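Long-range contacts in glycerol dehydratase (Clostridium butyricum, PDB 1R9D), which probably dehydrates glycerol without coenzyme B12, as a lyase of the glycyl-radical enzyme family: residues 347-352 with 421-426; 379-384 with 406-411. All coordinates share one frame; numbering follows the deposited sequence.

Interaction 1 (347-352 with 421-426); sequences QNSEGK and TLEDAR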
# COMPACT_ATOMS: atom_id res chain seq x y z
N GLN A 347 -9.05 -37.48 16.62
CA GLN A 347 -8.52 -38.43 15.66
C GLN A 347 -7.41 -37.81 14.83
O GLN A 347 -7.20 -36.59 14.88
CB GLN A 347 -9.66 -38.93 14.75
CG GLN A 347 -10.45 -37.83 14.05
CD GLN A 347 -11.74 -38.34 13.42
OE1 GLN A 347 -11.72 -39.11 12.46
NE2 GLN A 347 -12.87 -37.91 13.97
N ASN A 348 -6.68 -38.64 14.08
CA ASN A 348 -5.62 -38.13 13.23
C ASN A 348 -6.13 -38.02 11.80
O ASN A 348 -7.32 -38.24 11.54
CB ASN A 348 -4.37 -39.03 13.28
CG ASN A 348 -4.64 -40.45 12.83
OD1 ASN A 348 -5.51 -40.70 12.00
ND2 ASN A 348 -3.87 -41.40 13.36
N SER A 349 -5.23 -37.69 10.87
CA SER A 349 -5.62 -37.52 9.47
C SER A 349 -6.22 -38.74 8.78
O SER A 349 -6.98 -38.59 7.83
CB SER A 349 -4.42 -37.01 8.66
OG SER A 349 -4.20 -35.64 8.94
N GLU A 350 -5.89 -39.93 9.25
CA GLU A 350 -6.44 -41.13 8.63
C GLU A 350 -7.70 -41.63 9.35
O GLU A 350 -8.19 -42.72 9.07
CB GLU A 350 -5.37 -42.23 8.55
CG GLU A 350 -4.76 -42.65 9.87
CD GLU A 350 -3.40 -43.30 9.69
OE1 GLU A 350 -3.26 -44.14 8.77
OE2 GLU A 350 -2.47 -42.97 10.47
N GLY A 351 -8.22 -40.82 10.26
CA GLY A 351 -9.43 -41.19 10.98
C GLY A 351 -9.28 -42.22 12.08
O GLY A 351 -10.22 -42.98 12.34
N LYS A 352 -8.12 -42.26 12.73
CA LYS A 352 -7.88 -43.18 13.83
C LYS A 352 -7.71 -42.37 15.11
O LYS A 352 -7.31 -41.21 15.06
CB LYS A 352 -6.62 -44.02 13.60
CG LYS A 352 -6.64 -44.88 12.35
CD LYS A 352 -5.54 -45.93 12.42
CE LYS A 352 -5.38 -46.68 11.11
NZ LYS A 352 -4.85 -45.79 10.05
N THR A 421 -9.58 -29.69 3.23
CA THR A 421 -9.53 -31.07 2.74
C THR A 421 -9.97 -31.90 3.94
O THR A 421 -9.97 -31.41 5.06
CB THR A 421 -8.10 -31.49 2.37
OG1 THR A 421 -7.26 -31.38 3.53
CG2 THR A 421 -7.55 -30.60 1.27
N LEU A 422 -10.33 -33.16 3.70
CA LEU A 422 -10.75 -34.03 4.81
C LEU A 422 -9.57 -34.23 5.77
O LEU A 422 -9.75 -34.26 6.99
CB LEU A 422 -11.23 -35.38 4.28
CG LEU A 422 -11.66 -36.43 5.30
CD1 LEU A 422 -12.80 -35.90 6.16
CD2 LEU A 422 -12.09 -37.70 4.57
N GLU A 423 -8.37 -34.37 5.21
CA GLU A 423 -7.18 -34.57 6.03
C GLU A 423 -6.96 -33.37 6.97
O GLU A 423 -6.72 -33.55 8.16
CB GLU A 423 -5.94 -34.75 5.14
CG GLU A 423 -4.80 -35.50 5.83
CD GLU A 423 -3.48 -35.42 5.07
OE1 GLU A 423 -3.50 -35.48 3.82
OE2 GLU A 423 -2.42 -35.30 5.73
N ASP A 424 -7.04 -32.16 6.42
CA ASP A 424 -6.86 -30.95 7.22
C ASP A 424 -7.97 -30.78 8.25
O ASP A 424 -7.71 -30.42 9.39
CB ASP A 424 -6.80 -29.71 6.32
CG ASP A 424 -5.44 -29.53 5.65
OD1 ASP A 424 -4.46 -30.16 6.09
OD2 ASP A 424 -5.35 -28.74 4.68
N ALA A 425 -9.21 -31.04 7.85
CA ALA A 425 -10.34 -30.91 8.78
C ALA A 425 -10.19 -31.86 9.97
O ALA A 425 -10.53 -31.49 11.10
CB ALA A 425 -11.66 -31.19 8.05
N ARG A 426 -9.69 -33.06 9.73
CA ARG A 426 -9.50 -34.04 10.79
C ARG A 426 -8.44 -33.61 11.80
O ARG A 426 -8.43 -34.09 12.94
CB ARG A 426 -9.09 -35.40 10.21
CG ARG A 426 -10.26 -36.19 9.64
CD ARG A 426 -9.79 -37.47 8.96
NE ARG A 426 -10.92 -38.31 8.58
CZ ARG A 426 -10.84 -39.31 7.71
NH1 ARG A 426 -9.68 -39.59 7.14
NH2 ARG A 426 -11.92 -40.03 7.42
O HOH W 1 -3.64 -32.59 8.22

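Interaction 2 (379-384 with 406-411); sequences RIWNKT and YNDEVI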
# COMPACT_ATOMS: atom_id res chain seq x y z
N ARG A 379 -11.33 -33.14 22.35
CA ARG A 379 -12.11 -33.47 21.15
C ARG A 379 -12.76 -34.82 21.44
O ARG A 379 -12.14 -35.69 22.04
CB ARG A 379 -11.20 -33.57 19.93
CG ARG A 379 -10.84 -32.22 19.33
CD ARG A 379 -9.88 -32.36 18.15
NE ARG A 379 -10.34 -33.35 17.19
CZ ARG A 379 -9.76 -33.57 16.02
NH1 ARG A 379 -8.70 -32.86 15.66
NH2 ARG A 379 -10.23 -34.52 15.21
N ILE A 380 -14.00 -34.97 21.00
CA ILE A 380 -14.75 -36.21 21.21
C ILE A 380 -15.29 -36.69 19.86
O ILE A 380 -15.75 -35.88 19.06
CB ILE A 380 -15.97 -35.96 22.15
CG1 ILE A 380 -15.48 -35.47 23.52
CG2 ILE A 380 -16.81 -37.22 22.29
CD1 ILE A 380 -14.61 -36.46 24.27
N TRP A 381 -15.20 -37.99 19.60
CA TRP A 381 -15.73 -38.53 18.36
C TRP A 381 -16.31 -39.92 18.62
O TRP A 381 -16.27 -40.40 19.75
CB TRP A 381 -14.66 -38.56 17.26
CG TRP A 381 -13.53 -39.53 17.43
CD1 TRP A 381 -12.59 -39.53 18.42
CD2 TRP A 381 -13.18 -40.58 16.53
NE1 TRP A 381 -11.66 -40.53 18.19
CE2 TRP A 381 -12.00 -41.19 17.03
CE3 TRP A 381 -13.74 -41.08 15.35
CZ2 TRP A 381 -11.38 -42.26 16.39
CZ3 TRP A 381 -13.12 -42.15 14.70
CH2 TRP A 381 -11.95 -42.73 15.23
N ASN A 382 -16.88 -40.55 17.59
CA ASN A 382 -17.50 -41.86 17.78
C ASN A 382 -16.63 -42.92 18.45
O ASN A 382 -17.14 -43.75 19.19
CB ASN A 382 -18.01 -42.41 16.44
CG ASN A 382 -19.32 -41.77 16.00
OD1 ASN A 382 -19.98 -42.25 15.07
ND2 ASN A 382 -19.70 -40.68 16.66
N LYS A 383 -15.32 -42.88 18.19
CA LYS A 383 -14.42 -43.87 18.77
C LYS A 383 -13.54 -43.39 19.92
O LYS A 383 -12.49 -43.97 20.18
CB LYS A 383 -13.55 -44.48 17.67
CG LYS A 383 -14.34 -45.30 16.65
CD LYS A 383 -13.42 -45.90 15.59
CE LYS A 383 -13.62 -47.41 15.49
NZ LYS A 383 -13.33 -48.12 16.77
N THR A 384 -13.96 -42.33 20.60
CA THR A 384 -13.21 -41.83 21.74
C THR A 384 -13.14 -42.94 22.78
O THR A 384 -14.16 -43.55 23.10
CB THR A 384 -13.92 -40.61 22.39
OG1 THR A 384 -13.87 -39.51 21.48
CG2 THR A 384 -13.25 -40.23 23.71
N TYR A 406 -15.67 -30.69 22.49
CA TYR A 406 -15.95 -30.38 21.08
C TYR A 406 -16.27 -31.62 20.28
O TYR A 406 -15.61 -32.66 20.43
CB TYR A 406 -14.76 -29.64 20.46
CG TYR A 406 -14.50 -28.32 21.14
CD1 TYR A 406 -13.70 -28.25 22.28
CD2 TYR A 406 -15.12 -27.16 20.70
CE1 TYR A 406 -13.52 -27.05 22.96
CE2 TYR A 406 -14.95 -25.95 21.36
CZ TYR A 406 -14.15 -25.91 22.49
OH TYR A 406 -13.99 -24.72 23.16
N ASN A 407 -17.26 -31.50 19.41
CA ASN A 407 -17.75 -32.62 18.60
C ASN A 407 -17.15 -32.78 17.20
O ASN A 407 -17.51 -32.06 16.29
CB ASN A 407 -19.28 -32.50 18.51
CG ASN A 407 -19.93 -33.71 17.88
OD1 ASN A 407 -19.31 -34.75 17.72
ND2 ASN A 407 -21.21 -33.58 17.54
N ASP A 408 -16.25 -33.74 17.06
CA ASP A 408 -15.60 -34.05 15.78
C ASP A 408 -16.63 -34.35 14.69
O ASP A 408 -16.46 -33.97 13.53
CB ASP A 408 -14.73 -35.29 15.91
CG ASP A 408 -13.34 -35.01 16.45
OD1 ASP A 408 -13.13 -33.96 17.08
OD2 ASP A 408 -12.47 -35.88 16.23
N GLU A 409 -17.69 -35.05 15.08
CA GLU A 409 -18.72 -35.48 14.14
C GLU A 409 -19.44 -34.35 13.42
O GLU A 409 -19.95 -34.54 12.31
CB GLU A 409 -19.73 -36.39 14.86
CG GLU A 409 -19.09 -37.61 15.55
CD GLU A 409 -18.41 -38.58 14.58
OE1 GLU A 409 -18.96 -38.80 13.48
OE2 GLU A 409 -17.34 -39.14 14.93
N VAL A 410 -19.50 -33.17 14.03
CA VAL A 410 -20.13 -32.01 13.41
C VAL A 410 -19.05 -31.09 12.82
O VAL A 410 -19.16 -30.62 11.69
CB VAL A 410 -20.96 -31.18 14.43
CG1 VAL A 410 -21.35 -29.83 13.82
CG2 VAL A 410 -22.21 -31.94 14.82
N ILE A 411 -18.01 -30.85 13.60
CA ILE A 411 -16.94 -29.95 13.18
C ILE A 411 -16.19 -30.33 11.91
O ILE A 411 -15.96 -29.48 11.05
CB ILE A 411 -15.94 -29.73 14.34
CG1 ILE A 411 -16.66 -29.01 15.48
CG2 ILE A 411 -14.73 -28.93 13.86
CD1 ILE A 411 -15.83 -28.88 16.75
O HOH W 2 -18.69 -36.94 19.06

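Interaction 1 (347-352 with 421-426)
Q347 meets R426 first through the backbone: the two carbonyl oxygens, Q347 O and R426 O, lie 3.4 Å apart. Neither can donate, and each has an arginine of its own, R287 for Q347 O and R379 for R426 O, which probably eases their mutual repulsion. The Q347 side chain passes R426 at a slant, its amide plane 17° from the guanidinium, OE1 staying 4.0 Å from R426 NE while NE2 is hydrogen-bonded to D408. N348 turns its side chain away and touches with its carbonyl alone, N348 O resting 3.6 Å from R426 CB. Its OD1 instead holds the loop in shape: the backbone nitrogens of E350 and K352 reach it from opposite faces of the amide plane, the first closing an Asx turn within the type I turn from N348 to G351. S349 makes two contacts. Its side chain leans on the stem of E423, S349 CB lying 3.2 Å from E423 CG, and its OG shares a water with D424 OD1, the bond to the aspartate being weak. Its carbonyl oxygen accepts the hydrogen bond that joins the segments, R426 NH1 to S349 O at 3.0 Å and 160°, lying almost in the guanidinium plane. R426 is extended from CG to NE, which carries its head alongside the loop to this oxygen. G351 CA then sits 3.9 Å above the plane of the R426 guanidinium, over its centre, with L422 CD2 on the opposite face, offset toward the rim. The result is a surface contact between the loop that leads from strand 341-344 to helix 357-369 and the short helix 422-426, N-capped by T421; behind them Q347 and L422 both rest on I412 of helix 408-417.

Interaction 2 (379-384 with 406-411)
R379 crosses D408 at about a right angle and grips its carboxylate side-on through NE and NH2. Its CB is already 3.5 Å from D408 OD1, and CG follows at 3.7 Å from the same oxygen, with CD still beside it. The chain bends at the CG-CD bond (chi3 50°), turning the head back toward the aspartate. NE gives a hydrogen bond to D408 OD1, 2.9 Å long but bent to 140°, arriving on the syn side of the carboxylate. At the tip, NH2 reaches D408 OD2 in a straighter bond of 2.8 Å and 170°. That oxygen lies in the guanidinium plane, yet is itself met from above the carboxylate. The salt bridge thus fixes both groups, and Y428 adds a hydroxyl bond to D408 OD1 and a cation-pi contact to R379. Next to the salt bridge the backbones pair in parallel: I380 N donates to Y406 O at 2.9 Å, and the N of D408, first residue of the helix, to I380 O at 3.0 Å. A water donates to N407 OD1 and weakly to I380 O; that OD1 also caps the helix through a weak bond from E409 N, and ND2 is held by the carbonyl of G731. Farther out, W381 CB packs on D408 CB. E409 folds back so that OE2 takes the backbone N of N382 at 3.0 Å, and the N382 amide stacks on its carboxylate. Strands 375-380 and 404-407, linked through helix 386-397 as a beta-alpha-beta unit, are neighbours here in a five-stranded mixed sheet, consistent with half of the barrel of this enzyme family. Strand 341-344 lies beyond the first and 733-738 beyond the second; Y406, hydrogen-bonded to C433, has its side chain about 9 Å from a bound glycerol.

Interaction 2 is largely buried and belongs to the sheet, whereas interaction 1 lies at the surface. Their centres are about 12 Å apart, and their elements adjoin: the loop 347-352 follows the strand beside 375-380, and helix 408-417 leads into helix 422-426. Each uses an arginine, but differently. In 379-384 with 406-411 it is paired with a carboxylate beside backbone bonds of a parallel strand pair and the helix start that follows it; in 347-352 with 421-426 it reaches a loop carbonyl and packs by its faces. The two meet directly as well, through probable hydrogen bonds from R379 NH2 to R426 O and from Q347 NE2 to D408 OD2, and G351 O packs against W381 CH2.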